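Local coordinates for protein cellulase (Uncultured bacterium, PDB 6XSO) that probably hydrolyses internal beta-1,4 linkages of cellulose and other plant polysaccharides such as xylan, as a broad-specificity family 5 endoglucanase, at residues 27-32 and 114-119. Sequence-based numbering, arbitrary orientation.
Sequences KNMGVG and DMYCII
M29 lays its CG methylene over one face of the Y116 ring, a CH-pi contact with CG 4.2 Å from the ring centroid and 24° off the ring normal. CG of M29 sits toward the ring's rim, 3.9 Å from CG of Y116, and the two side chains cross at about a right angle. With chi2 (168°) and chi3 (-176°) both near anti, the M29 chain runs straight on past the ring and brings CE to 4.4 Å from CD1 of I118. A flexible, unbranched thioether suits this place, since it can pack on the aromatic face with CG and on the isoleucine with CE. In this family 5 TIM barrel, helix 22-28 lies just ahead of the first strand, 31-34, and strand 116-119 is the third; Y116 and I118 point inward from it, the branched, apolar I118 suiting the interior beside F347 of the eighth strand. G30, with positive phi, turns the chain from the helix into strand 31-34. K167 makes a cation-pi contact with the Y116 ring. At the ring's outer end, CB of N28 packs 3.2 Å from OH of Y116, while its short amide reaches E20: ND2 of N28 and the tyrosine hydroxyl each hydrogen-bond a different carboxylate oxygen.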
# COMPACT_ATOMS: atom_id res chain seq x y z
N LYS A 27 -4.83 -11.91 -7.66
CA LYS A 27 -6.08 -12.14 -8.38
C LYS A 27 -7.25 -12.28 -7.42
O LYS A 27 -8.34 -11.74 -7.66
CB LYS A 27 -5.95 -13.40 -9.23
CG LYS A 27 -7.24 -13.88 -9.88
CD LYS A 27 -7.01 -15.19 -10.63
CE LYS A 27 -8.32 -15.79 -11.15
NZ LYS A 27 -9.25 -16.19 -10.05
N ASN A 28 -7.06 -13.02 -6.32
CA ASN A 28 -8.18 -13.33 -5.43
C ASN A 28 -8.58 -12.15 -4.56
O ASN A 28 -9.67 -12.19 -3.96
CB ASN A 28 -7.85 -14.53 -4.55
CG ASN A 28 -7.80 -15.82 -5.33
OD1 ASN A 28 -8.42 -15.94 -6.37
ND2 ASN A 28 -7.06 -16.79 -4.82
N MET A 29 -7.74 -11.11 -4.47
CA MET A 29 -8.10 -9.92 -3.72
C MET A 29 -9.33 -9.20 -4.30
O MET A 29 -10.02 -8.49 -3.57
CB MET A 29 -6.95 -8.93 -3.73
CG MET A 29 -5.80 -9.30 -2.82
SD MET A 29 -4.33 -8.31 -3.11
CE MET A 29 -3.18 -9.08 -1.97
N GLY A 30 -9.64 -9.40 -5.58
CA GLY A 30 -10.77 -8.69 -6.14
C GLY A 30 -10.50 -7.20 -6.21
O GLY A 30 -9.44 -6.76 -6.67
N VAL A 31 -11.48 -6.42 -5.74
CA VAL A 31 -11.31 -4.98 -5.59
C VAL A 31 -11.13 -4.66 -4.11
O VAL A 31 -11.85 -5.19 -3.26
CB VAL A 31 -12.46 -4.13 -6.17
CG1 VAL A 31 -12.33 -4.07 -7.67
CG2 VAL A 31 -13.82 -4.64 -5.72
N GLY A 32 -10.17 -3.78 -3.83
CA GLY A 32 -9.80 -3.43 -2.47
C GLY A 32 -10.06 -1.97 -2.14
O GLY A 32 -10.38 -1.15 -3.00
N ASP A 114 -13.24 -12.65 5.91
CA ASP A 114 -12.56 -13.44 4.88
C ASP A 114 -12.06 -12.55 3.74
O ASP A 114 -11.96 -12.99 2.59
CB ASP A 114 -13.42 -14.59 4.36
CG ASP A 114 -12.57 -15.73 3.84
OD1 ASP A 114 -11.59 -16.10 4.52
OD2 ASP A 114 -12.88 -16.23 2.74
N MET A 115 -11.72 -11.31 4.06
CA MET A 115 -11.02 -10.46 3.13
C MET A 115 -9.52 -10.53 3.39
O MET A 115 -9.07 -10.83 4.50
CB MET A 115 -11.48 -9.00 3.27
CG MET A 115 -12.92 -8.75 2.75
SD MET A 115 -13.40 -6.99 2.67
CE MET A 115 -13.55 -6.70 4.41
N TYR A 116 -8.73 -10.26 2.34
CA TYR A 116 -7.30 -10.06 2.51
C TYR A 116 -7.03 -8.76 3.26
O TYR A 116 -7.80 -7.80 3.19
CB TYR A 116 -6.61 -9.98 1.14
CG TYR A 116 -6.59 -11.28 0.40
CD1 TYR A 116 -7.68 -11.69 -0.34
CD2 TYR A 116 -5.48 -12.10 0.45
CE1 TYR A 116 -7.67 -12.90 -1.02
CE2 TYR A 116 -5.46 -13.29 -0.21
CZ TYR A 116 -6.55 -13.68 -0.96
OH TYR A 116 -6.53 -14.88 -1.62
N CYS A 117 -5.90 -8.72 3.97
CA CYS A 117 -5.48 -7.54 4.70
C CYS A 117 -4.00 -7.29 4.44
O CYS A 117 -3.17 -8.19 4.63
CB CYS A 117 -5.69 -7.71 6.21
SG CYS A 117 -5.41 -6.18 7.13
N ILE A 118 -3.66 -6.09 3.97
CA ILE A 118 -2.27 -5.66 3.83
C ILE A 118 -1.96 -4.67 4.95
O ILE A 118 -2.68 -3.68 5.11
CB ILE A 118 -2.05 -4.99 2.46
CG1 ILE A 118 -2.28 -5.94 1.29
CG2 ILE A 118 -0.63 -4.39 2.39
CD1 ILE A 118 -2.38 -5.19 -0.08
N ILE A 119 -0.87 -4.91 5.69
CA ILE A 119 -0.36 -3.92 6.63
C ILE A 119 1.02 -3.47 6.15
O ILE A 119 1.77 -4.26 5.56
CB ILE A 119 -0.26 -4.39 8.09
CG1 ILE A 119 0.54 -5.68 8.19
CG2 ILE A 119 -1.68 -4.55 8.68
CD1 ILE A 119 0.81 -6.10 9.65